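Local coordinates for lysosome-associated membrane glycoprotein 3 (Homo sapiens, PDB 4AKM) that takes part in the unfolded protein response and in fusion of lysosomes with autophagosomes, and so modulates autophagy, at residues A[66-72]-A[84-90]; A[21-27]-A[129-135]; A[74-80]-A[139-143]; A[7-11]-A[47-53]. One frame throughout, in Å; residues are numbered along the deposited sequence.

Interaction 1: residues A[66-72]-A[84-90]; sequences GGFVNLT and EVGAYLT. With NAG (2-acetamido-2-deoxy-beta-D-glucopyranose), chain D.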
loop_
_atom_site.group_PDB
_atom_site.type_symbol
_atom_site.label_atom_id
_atom_site.label_comp_id
_atom_site.label_asym_id
_atom_site.label_seq_id
_atom_site.Cartn_x
_atom_site.Cartn_y
_atom_site.Cartn_z
ATOM N N GLY A 66 -8.647 7.163 11.925
ATOM C CA GLY A 66 -8.676 5.828 12.482
ATOM C C GLY A 66 -7.326 5.147 12.430
ATOM O O GLY A 66 -7.059 4.221 13.188
ATOM N N GLY A 67 -6.470 5.603 11.527
ATOM C CA GLY A 67 -5.155 5.016 11.397
ATOM C C GLY A 67 -4.460 5.315 10.089
ATOM O O GLY A 67 -4.581 6.409 9.536
ATOM N N PHE A 68 -3.736 4.322 9.590
ATOM C CA PHE A 68 -2.896 4.521 8.424
ATOM C C PHE A 68 -2.504 3.216 7.764
ATOM O O PHE A 68 -2.607 2.132 8.358
ATOM C CB PHE A 68 -1.613 5.262 8.817
ATOM C CG PHE A 68 -0.764 4.525 9.829
ATOM C CD1 PHE A 68 0.084 3.500 9.435
ATOM C CD2 PHE A 68 -0.815 4.861 11.171
ATOM C CE1 PHE A 68 0.855 2.817 10.358
ATOM C CE2 PHE A 68 -0.036 4.189 12.099
ATOM C CZ PHE A 68 0.797 3.162 11.694
ATOM N N VAL A 69 -2.028 3.344 6.536
ATOM C CA VAL A 69 -1.388 2.245 5.837
ATOM C C VAL A 69 -0.044 2.737 5.326
ATOM O O VAL A 69 0.049 3.782 4.683
ATOM C CB VAL A 69 -2.239 1.712 4.661
ATOM C CG1 VAL A 69 -1.459 0.676 3.868
ATOM C CG2 VAL A 69 -3.539 1.120 5.168
ATOM N N ASN A 70 0.997 1.978 5.630
ATOM C CA ASN A 70 2.349 2.348 5.274
ATOM C C ASN A 70 2.961 1.317 4.344
ATOM O O ASN A 70 3.152 0.155 4.715
ATOM C CB ASN A 70 3.201 2.503 6.533
ATOM C CG ASN A 70 4.442 3.337 6.297
ATOM O OD1 ASN A 70 4.571 4.014 5.278
ATOM N ND2 ASN A 70 5.363 3.296 7.248
ATOM N N LEU A 71 3.250 1.761 3.127
ATOM C CA LEU A 71 3.890 0.936 2.121
ATOM C C LEU A 71 5.347 1.346 1.975
ATOM O O LEU A 71 5.640 2.447 1.530
ATOM C CB LEU A 71 3.169 1.087 0.777
ATOM C CG LEU A 71 1.689 0.690 0.763
ATOM C CD1 LEU A 71 1.119 0.736 -0.642
ATOM C CD2 LEU A 71 1.494 -0.689 1.375
ATOM N N THR A 72 6.253 0.456 2.361
ATOM C CA THR A 72 7.682 0.699 2.217
ATOM C C THR A 72 8.267 -0.022 1.007
ATOM O O THR A 72 8.077 -1.239 0.843
ATOM C CB THR A 72 8.462 0.267 3.472
ATOM O OG1 THR A 72 8.132 1.128 4.570
ATOM C CG2 THR A 72 9.956 0.329 3.216
ATOM N N GLU A 84 7.950 -3.581 2.772
ATOM C CA GLU A 84 7.283 -3.635 4.077
ATOM C C GLU A 84 5.852 -3.106 4.043
ATOM O O GLU A 84 5.555 -2.156 3.325
ATOM C CB GLU A 84 8.106 -2.887 5.137
ATOM C CG GLU A 84 7.463 -2.844 6.519
ATOM C CD GLU A 84 8.444 -2.461 7.611
ATOM O OE1 GLU A 84 9.462 -3.171 7.759
ATOM O OE2 GLU A 84 8.197 -1.460 8.322
ATOM N N VAL A 85 4.952 -3.729 4.802
ATOM C CA VAL A 85 3.605 -3.163 4.912
ATOM C C VAL A 85 3.120 -3.078 6.347
ATOM O O VAL A 85 3.094 -4.069 7.061
ATOM C CB VAL A 85 2.549 -3.926 4.093
ATOM C CG1 VAL A 85 1.240 -3.146 4.095
ATOM C CG2 VAL A 85 3.028 -4.156 2.671
ATOM N N GLY A 86 2.723 -1.883 6.761
ATOM C CA GLY A 86 2.210 -1.702 8.095
ATOM C C GLY A 86 0.833 -1.095 8.037
ATOM O O GLY A 86 0.517 -0.357 7.118
ATOM N N ALA A 87 0.000 -1.423 9.014
ATOM C CA ALA A 87 -1.295 -0.780 9.118
ATOM C C ALA A 87 -1.739 -0.622 10.561
ATOM O O ALA A 87 -1.306 -1.359 11.465
ATOM C CB ALA A 87 -2.342 -1.518 8.315
ATOM N N TYR A 88 -2.615 0.355 10.746
ATOM C CA TYR A 88 -3.128 0.710 12.050
ATOM C C TYR A 88 -4.566 1.141 11.822
ATOM O O TYR A 88 -4.836 1.968 10.947
ATOM C CB TYR A 88 -2.294 1.868 12.580
ATOM C CG TYR A 88 -2.579 2.364 13.979
ATOM C CD1 TYR A 88 -3.642 3.224 14.231
ATOM C CD2 TYR A 88 -1.746 2.022 15.036
ATOM C CE1 TYR A 88 -3.890 3.703 15.502
ATOM C CE2 TYR A 88 -1.985 2.501 16.316
ATOM C CZ TYR A 88 -3.059 3.342 16.542
ATOM O OH TYR A 88 -3.304 3.822 17.809
ATOM N N LEU A 89 -5.484 0.575 12.598
ATOM C CA LEU A 89 -6.905 0.820 12.402
ATOM C C LEU A 89 -7.657 0.857 13.723
ATOM O O LEU A 89 -7.556 -0.066 14.513
ATOM C CB LEU A 89 -7.508 -0.271 11.511
ATOM C CG LEU A 89 -8.994 -0.098 11.211
ATOM C CD1 LEU A 89 -9.217 1.203 10.464
ATOM C CD2 LEU A 89 -9.526 -1.276 10.422
ATOM N N THR A 90 -8.421 1.920 13.955
ATOM C CA THR A 90 -9.251 2.015 15.153
ATOM C C THR A 90 -10.701 1.661 14.842
ATOM O O THR A 90 -11.268 2.154 13.868
ATOM C CB THR A 90 -9.216 3.434 15.754
ATOM O OG1 THR A 90 -7.863 3.895 15.836
ATOM C CG2 THR A 90 -9.828 3.443 17.145
HETATM C C1 NAG D . 6.629 3.969 7.355
HETATM C C2 NAG D . 6.687 4.075 8.871
HETATM C C3 NAG D . 7.947 4.821 9.301
HETATM C C4 NAG D . 9.182 4.200 8.660
HETATM C C5 NAG D . 8.990 3.961 7.165
HETATM C C6 NAG D . 10.119 3.097 6.624
HETATM C C7 NAG D . 4.653 4.148 10.195
HETATM C C8 NAG D . 3.691 5.048 10.911
HETATM N N2 NAG D . 5.496 4.745 9.359
HETATM O O3 NAG D . 8.064 4.760 10.705
HETATM O O4 NAG D . 10.298 5.047 8.838
HETATM O O5 NAG D . 7.776 3.298 6.883
HETATM O O6 NAG D . 9.904 2.896 5.245
HETATM O O7 NAG D . 4.642 2.931 10.391
#
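Phe68 and Tyr88 meet as a hydrogen-bonded antiparallel pair, Phe68 N giving to Tyr88 O at 2.9 Å, and their side chains rise from the same face of the sheet. From Phe68 CB the chain turns so that CG lies between the backbone N and the carbonyl carbon (chi1 61°), which carries the ring across toward the partner strand. Tyr88 CB sits over one face of that ring, toward its rim, nearest Phe68 CE2 (3.3 Å) and then CD2, in a CH-pi contact. On the opposite face CE1 and CZ meet the acetamido methyl of the sugar, Phe68 CZ to NAG C8 being 3.5 Å. The two rings lie nearly parallel (12°) yet slid apart, with little overlap. The strands form the hairpin 67-75/80-90 of the five-stranded sheet in this beta-prism domain, the membrane-proximal part of the luminal region. Further along, Asn70 carries the N-linked glycan through its ND2-C1 bond; Thr72 completes the Asn-Leu-Thr sequon, and Thr72 OG1 and NAG O6 share a hydrogen bond of 2.6 Å. Thr72 CB also rests against Glu84 CB at 3.6 Å. On the other face, Leu71 CD2 lies 3.7 Å from Val85 CG1, both side chains pointing the same way.

Interaction 2: residues A[21-27]-A[129-135]; sequences MGIQLIV and HLQVKTT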
loop_
_atom_site.group_PDB
_atom_site.type_symbol
_atom_site.label_atom_id
_atom_site.label_comp_id
_atom_site.label_asym_id
_atom_site.label_seq_id
_atom_site.Cartn_x
_atom_site.Cartn_y
_atom_site.Cartn_z
ATOM N N MET A 21 -4.418 3.031 -6.484
ATOM C CA MET A 21 -4.912 1.758 -5.968
ATOM C C MET A 21 -6.100 1.988 -5.056
ATOM O O MET A 21 -6.356 3.104 -4.608
ATOM C CB MET A 21 -3.828 0.999 -5.193
ATOM C CG MET A 21 -3.308 1.713 -3.947
ATOM S SD MET A 21 -1.578 1.355 -3.546
ATOM C CE MET A 21 -1.599 -0.422 -3.404
ATOM N N GLY A 22 -6.823 0.910 -4.798
ATOM C CA GLY A 22 -7.867 0.881 -3.803
ATOM C C GLY A 22 -7.351 -0.016 -2.709
ATOM O O GLY A 22 -6.671 -1.005 -2.978
ATOM N N ILE A 23 -7.649 0.341 -1.468
ATOM C CA ILE A 23 -7.150 -0.415 -0.329
ATOM C C ILE A 23 -8.266 -0.688 0.674
ATOM O O ILE A 23 -9.106 0.169 0.956
ATOM C CB ILE A 23 -5.937 0.285 0.330
ATOM C CG1 ILE A 23 -4.780 0.358 -0.666
ATOM C CG2 ILE A 23 -5.491 -0.454 1.576
ATOM C CD1 ILE A 23 -3.772 1.428 -0.347
ATOM N N GLN A 24 -8.277 -1.915 1.174
ATOM C CA GLN A 24 -9.286 -2.383 2.098
ATOM C C GLN A 24 -8.554 -3.014 3.277
ATOM O O GLN A 24 -7.509 -3.643 3.105
ATOM C CB GLN A 24 -10.190 -3.411 1.396
ATOM C CG GLN A 24 -11.440 -3.809 2.177
ATOM C CD GLN A 24 -12.361 -4.749 1.401
ATOM O OE1 GLN A 24 -12.092 -5.946 1.280
ATOM N NE2 GLN A 24 -13.456 -4.207 0.876
ATOM N N LEU A 25 -9.082 -2.829 4.479
ATOM C CA LEU A 25 -8.525 -3.486 5.651
ATOM C C LEU A 25 -9.557 -4.450 6.211
ATOM O O LEU A 25 -10.702 -4.076 6.423
ATOM C CB LEU A 25 -8.103 -2.461 6.709
ATOM C CG LEU A 25 -6.869 -1.620 6.365
ATOM C CD1 LEU A 25 -6.589 -0.563 7.430
ATOM C CD2 LEU A 25 -5.649 -2.510 6.159
ATOM N N ILE A 26 -9.151 -5.693 6.431
ATOM C CA ILE A 26 -10.044 -6.706 6.970
ATOM C C ILE A 26 -9.579 -7.111 8.364
ATOM O O ILE A 26 -8.469 -7.626 8.518
ATOM C CB ILE A 26 -10.089 -7.977 6.072
ATOM C CG1 ILE A 26 -10.784 -7.696 4.735
ATOM C CG2 ILE A 26 -10.788 -9.123 6.796
ATOM C CD1 ILE A 26 -9.872 -7.183 3.647
ATOM N N VAL A 27 -10.417 -6.876 9.378
ATOM C CA VAL A 27 -10.094 -7.345 10.728
ATOM C C VAL A 27 -10.985 -8.499 11.183
ATOM O O VAL A 27 -12.199 -8.488 10.985
ATOM C CB VAL A 27 -10.038 -6.204 11.803
ATOM C CG1 VAL A 27 -9.719 -4.862 11.161
ATOM C CG2 VAL A 27 -11.330 -6.122 12.610
ATOM N N HIS A 129 -4.976 -11.035 12.928
ATOM C CA HIS A 129 -6.354 -10.565 12.813
ATOM C C HIS A 129 -6.490 -9.480 11.753
ATOM O O HIS A 129 -7.590 -9.138 11.339
ATOM C CB HIS A 129 -6.854 -9.999 14.146
ATOM C CG HIS A 129 -6.783 -10.967 15.283
ATOM N ND1 HIS A 129 -5.740 -10.982 16.183
ATOM C CD2 HIS A 129 -7.629 -11.954 15.670
ATOM C CE1 HIS A 129 -5.944 -11.935 17.075
ATOM N NE2 HIS A 129 -7.083 -12.540 16.786
ATOM N N LEU A 130 -5.367 -8.917 11.337
ATOM C CA LEU A 130 -5.407 -7.789 10.421
ATOM C C LEU A 130 -4.850 -8.162 9.062
ATOM O O LEU A 130 -3.765 -8.723 8.943
ATOM C CB LEU A 130 -4.670 -6.575 11.000
ATOM C CG LEU A 130 -4.618 -5.354 10.076
ATOM C CD1 LEU A 130 -6.010 -4.805 9.804
ATOM C CD2 LEU A 130 -3.704 -4.276 10.629
ATOM N N GLN A 131 -5.610 -7.817 8.035
ATOM C CA GLN A 131 -5.273 -8.163 6.672
ATOM C C GLN A 131 -5.456 -6.920 5.817
ATOM O O GLN A 131 -6.338 -6.111 6.076
ATOM C CB GLN A 131 -6.213 -9.268 6.202
ATOM C CG GLN A 131 -5.828 -9.933 4.913
ATOM C CD GLN A 131 -6.778 -11.053 4.558
ATOM O OE1 GLN A 131 -7.886 -11.141 5.099
ATOM N NE2 GLN A 131 -6.352 -11.925 3.652
ATOM N N VAL A 132 -4.611 -6.752 4.811
ATOM C CA VAL A 132 -4.806 -5.672 3.858
ATOM C C VAL A 132 -5.044 -6.253 2.461
ATOM O O VAL A 132 -4.434 -7.255 2.088
ATOM C CB VAL A 132 -3.630 -4.653 3.881
ATOM C CG1 VAL A 132 -2.315 -5.324 3.539
ATOM C CG2 VAL A 132 -3.903 -3.485 2.950
ATOM N N LYS A 133 -5.963 -5.644 1.715
ATOM C CA LYS A 133 -6.216 -6.021 0.329
ATOM C C LYS A 133 -6.107 -4.824 -0.612
ATOM O O LYS A 133 -6.650 -3.756 -0.338
ATOM C CB LYS A 133 -7.581 -6.703 0.180
ATOM C CG LYS A 133 -7.488 -8.224 0.105
ATOM C CD LYS A 133 -8.753 -8.910 0.601
ATOM C CE LYS A 133 -8.455 -10.348 1.040
ATOM N NZ LYS A 133 -9.610 -11.005 1.732
ATOM N N THR A 134 -5.389 -5.008 -1.715
ATOM C CA THR A 134 -5.262 -3.960 -2.722
ATOM C C THR A 134 -6.011 -4.336 -3.984
ATOM O O THR A 134 -6.242 -5.510 -4.260
ATOM C CB THR A 134 -3.795 -3.682 -3.096
ATOM O OG1 THR A 134 -3.291 -4.745 -3.919
ATOM C CG2 THR A 134 -2.944 -3.550 -1.849
ATOM N N THR A 135 -6.370 -3.326 -4.763
ATOM C CA THR A 135 -7.136 -3.546 -5.979
ATOM C C THR A 135 -6.849 -2.399 -6.935
ATOM O O THR A 135 -6.447 -1.335 -6.496
ATOM C CB THR A 135 -8.642 -3.601 -5.661
ATOM O OG1 THR A 135 -9.378 -3.858 -6.858
ATOM C CG2 THR A 135 -9.112 -2.292 -5.092
#
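Gly22 N bonds to Thr135 O at 2.8 Å with an almost straight N-H...O angle of 171°, the first rung of an antiparallel ladder. Gln24-Lys133 and Ile26-Gln131 repeat the pairing, six backbone bonds in all, and make strands 14-27 and 130-135, far apart in the chain, neighbours in the seven-stranded sheet of the beta-prism domain. Ile23, Leu25 and Val27 bond on their other edge to Ile42 and strand 38-41. Their side chains face Thr134, Val132 and Leu130 on the side turned to strand 80-90. Val132 touches two residues of the partner strand: its CG2, anti to the backbone N, reaches Ile23 CG2 at 3.7 Å, while Leu25 CD2 comes 3.7 Å from Val132 CB. Val27 CG1 meets Leu130 CD1 at 3.9 Å, and Met21 CE bends over to Thr134 CG2. On the reverse side Ile26 directs CD1 across Lys133, 3.7 Å from its CD, and lays CG2 beside Gln131, 3.9 Å from OE1. The amide nitrogens of Gln24 and Gln131 bond to Asn41 OD1 and Ser123 OG respectively. Amide and ammonium side chains thus lie on one face; the other, aliphatic except for Thr134, can pack against Ala87 and Leu89 of the second sheet.

Interaction 3: residues A[74-80]-A[139-143]; sequences TKDEESY and LQAFD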
loop_
_atom_site.group_PDB
_atom_site.type_symbol
_atom_site.label_atom_id
_atom_site.label_comp_id
_atom_site.label_asym_id
_atom_site.label_seq_id
_atom_site.Cartn_x
_atom_site.Cartn_y
_atom_site.Cartn_z
ATOM N N THR A 74 11.734 -0.873 -1.478
ATOM C CA THR A 74 13.181 -1.051 -1.568
ATOM C C THR A 74 13.539 -1.361 -3.024
ATOM O O THR A 74 12.853 -2.147 -3.678
ATOM C CB THR A 74 13.663 -2.214 -0.651
ATOM O OG1 THR A 74 13.597 -1.810 0.721
ATOM C CG2 THR A 74 15.092 -2.624 -0.968
ATOM N N LYS A 75 14.589 -0.727 -3.544
ATOM C CA LYS A 75 15.112 -1.116 -4.855
ATOM C C LYS A 75 16.400 -1.928 -4.709
ATOM O O LYS A 75 17.346 -1.504 -4.043
ATOM C CB LYS A 75 15.307 0.090 -5.785
ATOM C CG LYS A 75 16.358 1.101 -5.352
ATOM C CD LYS A 75 16.569 2.164 -6.433
ATOM C CE LYS A 75 17.028 1.547 -7.751
ATOM N NZ LYS A 75 17.198 2.569 -8.828
ATOM N N ASP A 76 16.419 -3.113 -5.312
ATOM C CA ASP A 76 17.588 -3.974 -5.226
ATOM C C ASP A 76 18.548 -3.626 -6.350
ATOM O O ASP A 76 19.761 -3.793 -6.216
ATOM C CB ASP A 76 17.196 -5.452 -5.287
ATOM C CG ASP A 76 17.943 -6.291 -4.264
ATOM O OD1 ASP A 76 19.045 -5.877 -3.840
ATOM O OD2 ASP A 76 17.424 -7.357 -3.874
ATOM N N GLU A 77 17.982 -3.128 -7.446
ATOM C CA GLU A 77 18.742 -2.719 -8.628
ATOM C C GLU A 77 19.458 -3.889 -9.320
ATOM O O GLU A 77 20.406 -4.462 -8.782
ATOM C CB GLU A 77 19.707 -1.567 -8.303
ATOM C CG GLU A 77 20.688 -1.225 -9.418
ATOM C CD GLU A 77 20.017 -1.006 -10.767
ATOM O OE1 GLU A 77 19.194 -0.073 -10.883
ATOM O OE2 GLU A 77 20.312 -1.770 -11.715
ATOM N N GLU A 78 18.979 -4.253 -10.509
ATOM C CA GLU A 78 17.763 -3.669 -11.074
ATOM C C GLU A 78 16.527 -4.295 -10.430
ATOM O O GLU A 78 16.626 -5.362 -9.818
ATOM C CB GLU A 78 17.740 -3.797 -12.605
ATOM C CG GLU A 78 17.888 -5.221 -13.132
ATOM C CD GLU A 78 18.199 -5.269 -14.625
ATOM O OE1 GLU A 78 18.795 -4.302 -15.147
ATOM O OE2 GLU A 78 17.853 -6.279 -15.275
ATOM N N SER A 79 15.395 -3.597 -10.559
ATOM C CA SER A 79 14.106 -3.915 -9.916
ATOM C C SER A 79 13.899 -3.297 -8.529
ATOM O O SER A 79 14.838 -3.124 -7.750
ATOM C CB SER A 79 13.795 -5.422 -9.871
ATOM O OG SER A 79 14.508 -6.059 -8.819
ATOM N N TYR A 80 12.640 -2.968 -8.251
ATOM C CA TYR A 80 12.207 -2.466 -6.955
ATOM C C TYR A 80 10.957 -3.244 -6.557
ATOM O O TYR A 80 10.360 -3.934 -7.383
ATOM C CB TYR A 80 11.901 -0.966 -7.029
ATOM C CG TYR A 80 10.794 -0.604 -8.001
ATOM C CD1 TYR A 80 11.056 -0.444 -9.356
ATOM C CD2 TYR A 80 9.487 -0.422 -7.564
ATOM C CE1 TYR A 80 10.047 -0.114 -10.248
ATOM C CE2 TYR A 80 8.474 -0.092 -8.448
ATOM C CZ TYR A 80 8.759 0.062 -9.787
ATOM O OH TYR A 80 7.755 0.391 -10.668
ATOM N N LEU A 139 1.333 1.425 -9.856
ATOM C CA LEU A 139 2.278 2.236 -9.103
ATOM C C LEU A 139 3.662 2.248 -9.735
ATOM O O LEU A 139 3.942 1.498 -10.669
ATOM C CB LEU A 139 2.353 1.773 -7.642
ATOM C CG LEU A 139 2.683 0.313 -7.310
ATOM C CD1 LEU A 139 4.181 0.026 -7.394
ATOM C CD2 LEU A 139 2.148 -0.043 -5.928
ATOM N N GLN A 140 4.520 3.111 -9.205
ATOM C CA GLN A 140 5.895 3.235 -9.651
ATOM C C GLN A 140 6.675 3.990 -8.583
ATOM O O GLN A 140 6.152 4.913 -7.954
ATOM C CB GLN A 140 5.961 3.968 -10.994
ATOM C CG GLN A 140 7.349 3.993 -11.627
ATOM C CD GLN A 140 7.319 4.392 -13.092
ATOM O OE1 GLN A 140 6.292 4.271 -13.760
ATOM N NE2 GLN A 140 8.451 4.871 -13.599
ATOM N N ALA A 141 7.923 3.586 -8.375
ATOM C CA ALA A 141 8.773 4.213 -7.365
ATOM C C ALA A 141 10.210 4.410 -7.857
ATOM O O ALA A 141 10.672 3.701 -8.754
ATOM C CB ALA A 141 8.755 3.399 -6.079
ATOM N N PHE A 142 10.896 5.382 -7.261
ATOM C CA PHE A 142 12.283 5.728 -7.597
ATOM C C PHE A 142 12.451 6.351 -8.988
ATOM O O PHE A 142 12.264 7.557 -9.159
ATOM C CB PHE A 142 13.218 4.526 -7.417
ATOM C CG PHE A 142 13.048 3.825 -6.104
ATOM C CD1 PHE A 142 13.585 4.361 -4.946
ATOM C CD2 PHE A 142 12.349 2.632 -6.027
ATOM C CE1 PHE A 142 13.431 3.719 -3.735
ATOM C CE2 PHE A 142 12.192 1.987 -4.818
ATOM C CZ PHE A 142 12.735 2.533 -3.669
ATOM N N ASP A 143 12.814 5.532 -9.973
ATOM C CA ASP A 143 13.097 6.033 -11.319
ATOM C C ASP A 143 11.848 6.492 -12.074
ATOM O O ASP A 143 10.879 5.740 -12.206
ATOM C CB ASP A 143 13.857 4.982 -12.134
ATOM C CG ASP A 143 15.362 5.098 -11.969
ATOM O OD1 ASP A 143 15.810 5.827 -11.057
ATOM O OD2 ASP A 143 16.096 4.468 -12.761
#
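Lys75 lays its aliphatic chain along one face of the Phe142 ring. CB stands 4.0 Å from the centroid of that ring, 21° off its normal, which qualifies as CH-pi, and CD follows over Phe142 CG at 3.9 Å. The bend at chi3 (-60°) then takes the ammonium group past the ring. Apolar packing centres on Tyr80: its CB is 3.7 Å from Phe142 CE2, its CD2 approaches Ala141 CB, and its CE2 lies 4.4 Å from Leu139 CD1, which sits at the ring edge. A carbonyl-over-ring contact is distinct from these: Ala141 O stands above the centre of the Tyr80 ring, 4.0 Å from its plane. No hydrogen bond crosses between the segments; the nearest opposite charges, Lys75 NZ and Asp143 OD1, are 4.2 Å apart, beyond salt-bridge distance, and Lys75 has a long salt bridge to Glu77. Several polar ends find partners away from this contact. Tyr80 OH, though 3.5 Å from Gln140 CA, bonds to His114 O. Gln140 NE2 donates to Asp143 O in the carbonyl plane, and Gln140 OE1 accepts from Gly150 N. Here the ends of the two beta-prism sheets meet: the turn end of hairpin 67-75/80-90 packs on the end of strand 137-141 and the loop after it.

Interaction 4: residues A[7-11]-A[47-53]; sequences YQVLN and TQASGNC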
loop_
_atom_site.group_PDB
_atom_site.type_symbol
_atom_site.label_atom_id
_atom_site.label_comp_id
_atom_site.label_asym_id
_atom_site.label_seq_id
_atom_site.Cartn_x
_atom_site.Cartn_y
_atom_site.Cartn_z
ATOM N N TYR A 7 -2.281 8.586 -5.311
ATOM C CA TYR A 7 -1.354 9.063 -4.306
ATOM C C TYR A 7 -0.021 9.349 -4.951
ATOM O O TYR A 7 0.243 8.923 -6.079
ATOM C CB TYR A 7 -1.194 8.015 -3.213
ATOM C CG TYR A 7 -2.515 7.568 -2.641
ATOM C CD1 TYR A 7 -3.426 8.489 -2.147
ATOM C CD2 TYR A 7 -2.863 6.224 -2.620
ATOM C CE1 TYR A 7 -4.637 8.083 -1.635
ATOM C CE2 TYR A 7 -4.067 5.811 -2.108
ATOM C CZ TYR A 7 -4.950 6.741 -1.618
ATOM O OH TYR A 7 -6.154 6.323 -1.107
ATOM N N GLN A 8 0.832 10.048 -4.215
ATOM C CA GLN A 8 2.003 10.647 -4.809
ATOM C C GLN A 8 2.951 11.128 -3.724
ATOM O O GLN A 8 2.528 11.743 -2.746
ATOM C CB GLN A 8 1.537 11.824 -5.647
ATOM C CG GLN A 8 2.542 12.376 -6.602
ATOM C CD GLN A 8 2.064 13.674 -7.206
ATOM O OE1 GLN A 8 2.071 14.715 -6.544
ATOM N NE2 GLN A 8 1.624 13.618 -8.462
ATOM N N VAL A 9 4.238 10.844 -3.896
ATOM C CA VAL A 9 5.262 11.309 -2.965
ATOM C C VAL A 9 6.310 12.102 -3.743
ATOM O O VAL A 9 6.657 11.735 -4.862
ATOM C CB VAL A 9 5.934 10.129 -2.228
ATOM C CG1 VAL A 9 6.944 10.635 -1.217
ATOM C CG2 VAL A 9 4.891 9.258 -1.541
ATOM N N LEU A 10 6.810 13.191 -3.163
ATOM C CA LEU A 10 7.724 14.064 -3.897
ATOM C C LEU A 10 9.030 14.401 -3.176
ATOM O O LEU A 10 9.061 14.573 -1.955
ATOM C CB LEU A 10 7.015 15.362 -4.285
ATOM C CG LEU A 10 5.906 15.267 -5.334
ATOM C CD1 LEU A 10 5.091 16.555 -5.360
ATOM C CD2 LEU A 10 6.497 14.975 -6.703
ATOM N N ASN A 11 10.106 14.479 -3.956
ATOM C CA ASN A 11 11.362 15.071 -3.512
ATOM C C ASN A 11 11.396 16.527 -3.974
ATOM O O ASN A 11 11.824 16.824 -5.096
ATOM C CB ASN A 11 12.557 14.303 -4.089
ATOM C CG ASN A 11 13.863 14.612 -3.367
ATOM O OD1 ASN A 11 14.023 15.677 -2.769
ATOM N ND2 ASN A 11 14.802 13.674 -3.423
ATOM N N THR A 47 -8.134 10.821 2.734
ATOM C CA THR A 47 -6.860 10.193 3.066
ATOM C C THR A 47 -5.681 11.051 2.612
ATOM O O THR A 47 -5.590 11.437 1.447
ATOM C CB THR A 47 -6.767 8.768 2.458
ATOM O OG1 THR A 47 -7.610 7.877 3.202
ATOM C CG2 THR A 47 -5.339 8.245 2.487
ATOM N N GLN A 48 -4.788 11.354 3.547
ATOM C CA GLN A 48 -3.633 12.190 3.272
ATOM C C GLN A 48 -2.426 11.334 2.917
ATOM O O GLN A 48 -2.019 10.464 3.684
ATOM C CB GLN A 48 -3.306 13.051 4.489
ATOM C CG GLN A 48 -4.497 13.305 5.405
ATOM C CD GLN A 48 -4.992 14.736 5.343
ATOM O OE1 GLN A 48 -4.873 15.406 4.313
ATOM N NE2 GLN A 48 -5.547 15.219 6.452
ATOM N N ALA A 49 -1.846 11.593 1.754
ATOM C CA ALA A 49 -0.638 10.901 1.351
ATOM C C ALA A 49 0.595 11.733 1.687
ATOM O O ALA A 49 0.651 12.935 1.423
ATOM C CB ALA A 49 -0.685 10.584 -0.132
ATOM N N SER A 50 1.582 11.079 2.277
ATOM C CA SER A 50 2.854 11.717 2.573
ATOM C C SER A 50 3.871 10.611 2.497
ATOM O O SER A 50 3.524 9.463 2.283
ATOM C CB SER A 50 2.858 12.321 3.975
ATOM O OG SER A 50 2.876 11.306 4.966
ATOM N N GLY A 51 5.137 10.934 2.660
ATOM C CA GLY A 51 6.109 9.872 2.639
ATOM C C GLY A 51 7.496 10.367 2.373
ATOM O O GLY A 51 7.723 11.555 2.158
ATOM N N ASN A 52 8.433 9.434 2.366
ATOM C CA ASN A 52 9.826 9.825 2.340
ATOM C C ASN A 52 10.566 9.152 1.203
ATOM O O ASN A 52 10.565 7.925 1.089
ATOM C CB ASN A 52 10.479 9.509 3.683
ATOM C CG ASN A 52 11.545 10.507 4.053
ATOM O OD1 ASN A 52 12.721 10.318 3.738
ATOM N ND2 ASN A 52 11.143 11.584 4.726
ATOM N N CYS A 53 11.176 9.967 0.351
ATOM C CA CYS A 53 11.936 9.466 -0.783
ATOM C C CYS A 53 13.326 9.031 -0.343
ATOM O O CYS A 53 13.795 9.410 0.734
ATOM C CB CYS A 53 12.046 10.542 -1.862
ATOM S SG CYS A 53 10.470 11.029 -2.611
#
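Val9 and Cys53 form the close part of this contact, with Gly51 also against Val9. Val9 CG1, held anti to the backbone N (chi1 -177°), lies 3.6 Å from Gly51 O and 3.8 Å from Cys53 SG. That sulfur also rests over the backbone, 3.7 Å from Leu10 C and at a like distance from Asn11 N. The Tyr7 end is looser across the segments, though Ile42, Pro44 and Leu62 help bury it: Tyr7 CB and CD1 each lie 4.0 Å from Ala49 CB, and Tyr7 OH comes within 4.2 Å of Thr47 CG2, the side chains crossing at about a right angle. On the solvent side Gln8 and Leu10 of one strand and Ser50 of the other each point away from the partner. No hydrogen bond spans the segments, whose axes are 6.2 Å apart and inclined at 37°. Cys53, which follows 48-52, an outermost strand of the five-stranded sheet, is bonded to Cys16 on strand 14-27, a disulfide cross-link between the two sheets of the beta-prism fold.

Overall arrangement
Interactions 1 and 2 are the buried pair, each a backbone ladder within one of the two sheets; they touch through Leu89 and Val27, Ala87 with Leu25 and Leu130, and Leu71 with Met21, so the aliphatic faces of the sheets meet there. Interactions 3 and 4 instead bridge the sheets, by side chains and without hydrogen bonds across, and lie nearer the periphery: 3 is partly buried and built on aromatic rings, 4 is a surface contact with a disulfide beside it. Interactions 1 and 3 share strand 67-75, about 21 Å apart between centres. Strand 14-27 supplies interaction 2, while its sheet neighbours 5-11 and 137-141 serve 4 and 3.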